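PDB 4ZO4: dephospho-CoA kinase, which probably catalyses the last step of coenzyme A biosynthesis, the ATP-dependent phosphorylation of the 3'-hydroxyl group of dephosphocoenzyme A. Local coordinates for residues H40-F54 and L62-L74. Numbering follows the deposited sequence.
Sequences HKILDENALELEKIF and LLKKEKKIDRKIL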
loop_
_atom_site.group_PDB
_atom_site.type_symbol
_atom_site.label_atom_id
_atom_site.label_comp_id
_atom_site.label_asym_id
_atom_site.label_seq_id
_atom_site.Cartn_x
_atom_site.Cartn_y
_atom_site.Cartn_z
ATOM N N HIS A 40 -15.314 -9.590 -16.370
ATOM C CA HIS A 40 -14.601 -9.997 -17.561
ATOM C C HIS A 40 -15.221 -9.298 -18.776
ATOM O O HIS A 40 -14.500 -8.877 -19.707
ATOM C CB HIS A 40 -14.605 -11.535 -17.662
ATOM C CG HIS A 40 -14.005 -12.075 -18.927
ATOM N ND1 HIS A 40 -14.283 -13.340 -19.398
ATOM C CD2 HIS A 40 -13.165 -11.515 -19.833
ATOM C CE1 HIS A 40 -13.630 -13.541 -20.529
ATOM N NE2 HIS A 40 -12.949 -12.448 -20.817
ATOM N N LYS A 41 -16.538 -9.113 -18.732
ATOM C CA LYS A 41 -17.276 -8.487 -19.840
ATOM C C LYS A 41 -17.015 -6.964 -19.933
ATOM O O LYS A 41 -17.215 -6.359 -20.992
ATOM C CB LYS A 41 -18.789 -8.785 -19.712
ATOM C CG LYS A 41 -19.484 -9.177 -21.028
ATOM C CD LYS A 41 -20.200 -8.003 -21.701
ATOM C CE LYS A 41 -20.557 -8.266 -23.159
ATOM N NZ LYS A 41 -19.422 -7.892 -24.054
ATOM N N ILE A 42 -16.570 -6.339 -18.840
ATOM C CA ILE A 42 -16.246 -4.914 -18.865
ATOM C C ILE A 42 -15.015 -4.675 -19.747
ATOM O O ILE A 42 -15.011 -3.741 -20.577
ATOM C CB ILE A 42 -15.997 -4.356 -17.449
ATOM C CG1 ILE A 42 -17.314 -4.164 -16.685
ATOM C CG2 ILE A 42 -15.250 -3.039 -17.496
ATOM C CD1 ILE A 42 -18.434 -3.559 -17.478
ATOM N N LEU A 43 -14.003 -5.531 -19.593
ATOM C CA LEU A 43 -12.808 -5.460 -20.436
ATOM C C LEU A 43 -13.121 -5.554 -21.926
ATOM O O LEU A 43 -12.519 -4.828 -22.714
ATOM C CB LEU A 43 -11.816 -6.549 -20.067
ATOM C CG LEU A 43 -11.372 -6.482 -18.610
ATOM C CD1 LEU A 43 -10.281 -7.517 -18.376
ATOM C CD2 LEU A 43 -10.905 -5.081 -18.185
ATOM N N ASP A 44 -14.064 -6.425 -22.306
ATOM C CA ASP A 44 -14.450 -6.581 -23.711
ATOM C C ASP A 44 -15.343 -5.459 -24.209
ATOM O O ASP A 44 -15.245 -5.077 -25.367
ATOM C CB ASP A 44 -15.169 -7.918 -23.945
ATOM C CG ASP A 44 -14.231 -9.134 -23.901
ATOM O OD1 ASP A 44 -13.233 -9.175 -24.659
ATOM O OD2 ASP A 44 -14.520 -10.071 -23.133
ATOM N N GLU A 45 -16.248 -4.940 -23.383
ATOM C CA GLU A 45 -17.102 -3.819 -23.843
ATOM C C GLU A 45 -16.269 -2.576 -24.063
ATOM O O GLU A 45 -16.652 -1.731 -24.832
ATOM C CB GLU A 45 -18.191 -3.461 -22.834
ATOM C CG GLU A 45 -19.357 -4.437 -22.744
ATOM C CD GLU A 45 -20.275 -4.127 -21.564
ATOM O OE1 GLU A 45 -20.717 -2.952 -21.447
ATOM O OE2 GLU A 45 -20.546 -5.057 -20.756
ATOM N N ASN A 46 -15.156 -2.456 -23.334
ATOM C CA ASN A 46 -14.266 -1.287 -23.412
ATOM C C ASN A 46 -12.926 -1.694 -23.955
ATOM O O ASN A 46 -11.891 -1.384 -23.376
ATOM C CB ASN A 46 -14.084 -0.676 -22.031
ATOM C CG ASN A 46 -15.369 -0.124 -21.504
ATOM O OD1 ASN A 46 -15.797 0.928 -21.939
ATOM N ND2 ASN A 46 -16.035 -0.869 -20.619
ATOM N N ALA A 47 -12.955 -2.399 -25.076
ATOM C CA ALA A 47 -11.757 -2.967 -25.640
ATOM C C ALA A 47 -10.984 -1.893 -26.401
ATOM O O ALA A 47 -9.775 -1.798 -26.248
ATOM C CB ALA A 47 -12.090 -4.159 -26.529
ATOM N N LEU A 48 -11.666 -1.076 -27.197
ATOM C CA LEU A 48 -10.948 -0.009 -27.904
ATOM C C LEU A 48 -10.350 1.029 -26.951
ATOM O O LEU A 48 -9.194 1.426 -27.124
ATOM C CB LEU A 48 -11.818 0.688 -28.958
ATOM C CG LEU A 48 -12.068 -0.128 -30.231
ATOM C CD1 LEU A 48 -12.860 0.685 -31.249
ATOM C CD2 LEU A 48 -10.764 -0.631 -30.835
ATOM N N GLU A 49 -11.104 1.479 -25.956
ATOM C CA GLU A 49 -10.548 2.516 -25.090
ATOM C C GLU A 49 -9.317 2.004 -24.346
ATOM O O GLU A 49 -8.313 2.692 -24.259
ATOM C CB GLU A 49 -11.591 3.142 -24.157
ATOM C CG GLU A 49 -12.177 4.435 -24.732
ATOM C CD GLU A 49 -11.102 5.527 -25.035
ATOM O OE1 GLU A 49 -11.231 6.276 -26.060
ATOM O OE2 GLU A 49 -10.114 5.629 -24.251
ATOM N N LEU A 50 -9.376 0.765 -23.881
ATOM C CA LEU A 50 -8.259 0.138 -23.173
ATOM C C LEU A 50 -6.994 0.028 -24.058
ATOM O O LEU A 50 -5.868 0.293 -23.619
ATOM C CB LEU A 50 -8.684 -1.244 -22.643
ATOM C CG LEU A 50 -9.663 -1.304 -21.452
ATOM C CD1 LEU A 50 -10.376 -2.650 -21.373
ATOM C CD2 LEU A 50 -8.924 -1.052 -20.138
ATOM N N GLU A 51 -7.161 -0.348 -25.307
ATOM C CA GLU A 51 -6.026 -0.331 -26.227
ATOM C C GLU A 51 -5.326 1.032 -26.204
ATOM O O GLU A 51 -4.108 1.057 -26.038
ATOM C CB GLU A 51 -6.447 -0.672 -27.639
ATOM C CG GLU A 51 -5.293 -1.046 -28.559
ATOM C CD GLU A 51 -4.603 0.138 -29.238
ATOM O OE1 GLU A 51 -3.409 -0.041 -29.604
ATOM O OE2 GLU A 51 -5.235 1.225 -29.403
ATOM N N LYS A 52 -6.068 2.145 -26.365
ATOM C CA LYS A 52 -5.461 3.526 -26.329
ATOM C C LYS A 52 -4.668 3.769 -25.044
ATOM O O LYS A 52 -3.498 4.036 -25.066
ATOM C CB LYS A 52 -6.529 4.627 -26.434
ATOM C CG LYS A 52 -6.955 4.999 -27.846
ATOM C CD LYS A 52 -8.463 5.223 -27.938
ATOM C CE LYS A 52 -8.897 5.457 -29.380
ATOM N NZ LYS A 52 -10.374 5.357 -29.629
ATOM N N ILE A 53 -5.339 3.616 -23.922
ATOM C CA ILE A 53 -4.798 3.863 -22.598
ATOM C C ILE A 53 -3.571 3.002 -22.345
ATOM O O ILE A 53 -2.592 3.498 -21.861
ATOM C CB ILE A 53 -5.901 3.551 -21.542
ATOM C CG1 ILE A 53 -7.163 4.414 -21.792
ATOM C CG2 ILE A 53 -5.396 3.780 -20.124
ATOM C CD1 ILE A 53 -8.348 4.049 -20.929
ATOM N N PHE A 54 -3.616 1.706 -22.672
ATOM C CA PHE A 54 -2.546 0.763 -22.285
ATOM C C PHE A 54 -1.487 0.437 -23.334
ATOM O O PHE A 54 -0.377 0.048 -22.984
ATOM C CB PHE A 54 -3.163 -0.527 -21.784
ATOM C CG PHE A 54 -3.804 -0.380 -20.456
ATOM C CD1 PHE A 54 -3.043 -0.390 -19.308
ATOM C CD2 PHE A 54 -5.156 -0.157 -20.353
ATOM C CE1 PHE A 54 -3.624 -0.221 -18.069
ATOM C CE2 PHE A 54 -5.744 0.006 -19.118
ATOM C CZ PHE A 54 -4.974 -0.014 -17.974
ATOM N N LEU A 62 -2.725 -5.161 -27.712
ATOM C CA LEU A 62 -3.721 -5.508 -26.737
ATOM C C LEU A 62 -4.862 -6.227 -27.413
ATOM O O LEU A 62 -5.347 -7.226 -26.893
ATOM C CB LEU A 62 -4.218 -4.259 -26.038
ATOM C CG LEU A 62 -3.299 -3.959 -24.870
ATOM C CD1 LEU A 62 -3.483 -2.517 -24.441
ATOM C CD2 LEU A 62 -3.564 -4.924 -23.712
ATOM N N LEU A 63 -5.267 -5.716 -28.577
ATOM C CA LEU A 63 -6.376 -6.286 -29.337
ATOM C C LEU A 63 -5.967 -7.603 -30.003
ATOM O O LEU A 63 -4.956 -7.672 -30.708
ATOM C CB LEU A 63 -6.915 -5.284 -30.365
ATOM C CG LEU A 63 -7.351 -3.941 -29.756
ATOM C CD1 LEU A 63 -7.940 -3.021 -30.818
ATOM C CD2 LEU A 63 -8.332 -4.139 -28.607
ATOM N N LYS A 64 -6.777 -8.634 -29.748
ATOM C CA LYS A 64 -6.532 -10.015 -30.170
ATOM C C LYS A 64 -7.146 -10.270 -31.527
ATOM O O LYS A 64 -6.525 -10.869 -32.410
ATOM C CB LYS A 64 -7.156 -10.965 -29.143
ATOM C CG LYS A 64 -6.691 -12.412 -29.229
ATOM C CD LYS A 64 -6.636 -13.092 -27.858
ATOM C CE LYS A 64 -7.990 -13.655 -27.416
ATOM N NZ LYS A 64 -7.940 -14.220 -26.026
ATOM N N LYS A 65 -8.386 -9.832 -31.684
ATOM C CA LYS A 65 -9.087 -10.010 -32.934
ATOM C C LYS A 65 -10.080 -8.865 -33.081
ATOM O O LYS A 65 -9.662 -7.716 -33.251
ATOM C CB LYS A 65 -9.740 -11.408 -33.003
ATOM C CG LYS A 65 -10.389 -11.739 -34.351
ATOM C CD LYS A 65 -11.188 -13.048 -34.319
ATOM C CE LYS A 65 -12.391 -12.981 -35.293
ATOM N NZ LYS A 65 -13.064 -14.320 -35.425
ATOM N N GLU A 66 -11.374 -9.158 -32.981
ATOM C CA GLU A 66 -12.393 -8.201 -33.378
ATOM C C GLU A 66 -12.872 -7.477 -32.150
ATOM O O GLU A 66 -13.872 -7.854 -31.532
ATOM C CB GLU A 66 -13.539 -8.887 -34.123
ATOM C CG GLU A 66 -13.147 -9.277 -35.543
ATOM C CD GLU A 66 -14.287 -9.867 -36.336
ATOM O OE1 GLU A 66 -14.009 -10.702 -37.231
ATOM O OE2 GLU A 66 -15.456 -9.502 -36.061
ATOM N N LYS A 67 -12.122 -6.437 -31.803
ATOM C CA LYS A 67 -12.386 -5.645 -30.621
ATOM C C LYS A 67 -12.505 -6.533 -29.378
ATOM O O LYS A 67 -13.465 -6.442 -28.606
ATOM C CB LYS A 67 -13.607 -4.740 -30.846
ATOM C CG LYS A 67 -13.262 -3.539 -31.727
ATOM C CD LYS A 67 -14.469 -2.711 -32.146
ATOM C CE LYS A 67 -14.973 -3.079 -33.541
ATOM N NZ LYS A 67 -15.951 -2.079 -34.062
ATOM N N LYS A 68 -11.510 -7.400 -29.212
ATOM C CA LYS A 68 -11.385 -8.226 -28.022
ATOM C C LYS A 68 -10.036 -7.912 -27.373
ATOM O O LYS A 68 -9.097 -7.545 -28.073
ATOM C CB LYS A 68 -11.486 -9.713 -28.394
ATOM C CG LYS A 68 -12.759 -10.392 -27.927
ATOM C CD LYS A 68 -12.809 -11.858 -28.350
ATOM C CE LYS A 68 -13.407 -12.751 -27.252
ATOM N NZ LYS A 68 -14.159 -13.908 -27.848
ATOM N N ILE A 69 -9.957 -8.046 -26.047
ATOM C CA ILE A 69 -8.743 -7.695 -25.283
ATOM C C ILE A 69 -7.931 -8.961 -25.011
ATOM O O ILE A 69 -8.460 -9.956 -24.499
ATOM C CB ILE A 69 -9.086 -6.979 -23.941
ATOM C CG1 ILE A 69 -9.189 -5.467 -24.132
ATOM C CG2 ILE A 69 -8.066 -7.268 -22.848
ATOM C CD1 ILE A 69 -7.864 -4.737 -24.087
ATOM N N ASP A 70 -6.647 -8.912 -25.349
ATOM C CA ASP A 70 -5.728 -9.969 -24.975
ATOM C C ASP A 70 -5.489 -9.815 -23.477
ATOM O O ASP A 70 -4.751 -8.926 -23.051
ATOM C CB ASP A 70 -4.421 -9.845 -25.755
ATOM C CG ASP A 70 -3.694 -11.185 -25.932
ATOM O OD1 ASP A 70 -3.844 -12.101 -25.089
ATOM O OD2 ASP A 70 -2.947 -11.310 -26.933
ATOM N N ARG A 71 -6.155 -10.662 -22.688
ATOM C CA ARG A 71 -6.117 -10.586 -21.224
ATOM C C ARG A 71 -4.786 -11.056 -20.641
ATOM O O ARG A 71 -4.438 -10.706 -19.510
ATOM C CB ARG A 71 -7.292 -11.379 -20.603
ATOM C CG ARG A 71 -8.556 -10.550 -20.352
ATOM C CD ARG A 71 -9.858 -11.291 -20.647
ATOM N NE ARG A 71 -10.189 -12.298 -19.637
ATOM C CZ ARG A 71 -10.288 -13.617 -19.845
ATOM N NH1 ARG A 71 -10.078 -14.159 -21.046
ATOM N NH2 ARG A 71 -10.616 -14.414 -18.833
ATOM N N LYS A 72 -4.043 -11.850 -21.406
ATOM C CA LYS A 72 -2.722 -12.304 -20.967
ATOM C C LYS A 72 -1.743 -11.131 -20.945
ATOM O O LYS A 72 -1.094 -10.859 -19.943
ATOM C CB LYS A 72 -2.199 -13.414 -21.888
ATOM C CG LYS A 72 -1.030 -14.204 -21.302
ATOM C CD LYS A 72 -0.642 -15.403 -22.164
ATOM C CE LYS A 72 0.726 -15.950 -21.762
ATOM N NZ LYS A 72 1.203 -17.045 -22.658
ATOM N N ILE A 73 -1.661 -10.444 -22.072
ATOM C CA ILE A 73 -0.856 -9.250 -22.204
ATOM C C ILE A 73 -1.266 -8.167 -21.190
ATOM O O ILE A 73 -0.403 -7.622 -20.484
ATOM C CB ILE A 73 -0.925 -8.713 -23.649
ATOM C CG1 ILE A 73 -0.326 -9.746 -24.614
ATOM C CG2 ILE A 73 -0.158 -7.401 -23.789
ATOM C CD1 ILE A 73 -0.467 -9.391 -26.084
ATOM N N LEU A 74 -2.561 -7.868 -21.084
ATOM C CA LEU A 74 -2.999 -6.800 -20.182
ATOM C C LEU A 74 -2.553 -7.083 -18.762
ATOM O O LEU A 74 -2.066 -6.170 -18.072
ATOM C CB LEU A 74 -4.513 -6.628 -20.196
ATOM C CG LEU A 74 -5.086 -5.598 -19.213
ATOM C CD1 LEU A 74 -4.788 -4.188 -19.677
ATOM C CD2 LEU A 74 -6.584 -5.796 -19.078
#
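Leu62 O accepts a hydrogen bond from Asp70 N (2.6 Å), while Leu62 CD1 lies against Phe54 CB. With Lys64 N to Lys68 O, this bond joins the two limbs of loop 62-70. The loop and the first turn of helix 71-80 pack on helices 35-45 and 47-54, in the helical part of the P-loop kinase fold between strands 31-34 and 114-117. Asparagine suits the break between the latter two helices: Asn46 N and ND2 reach Ile42 O (each 3.0 Å) from opposite faces of its plane, the amide turning back onto the helix it ends. Small Ala47 lets the loop backbone come near, its CB 3.4 Å from Lys67 O and beside Ile69 CG1, while Ile69 CD1 extends to Leu50 CB. Toward the surface, Leu48 CD2 meets Leu63 CD1 (3.7 Å), and the methylenes CG and CD of Lys67 lie against Leu48. With CG anti to the backbone N (chi1 175°), the His40 ring is carried out to stack on the Arg71 guanidinium, centres 3.5 Å apart and planes 24° apart; Glu76 of the second subunit pairs with Arg71 NH2. Deeper in, Leu74 CD1 sits over the Phe54 ring, 4.0 Å from its centroid and 11° off the normal.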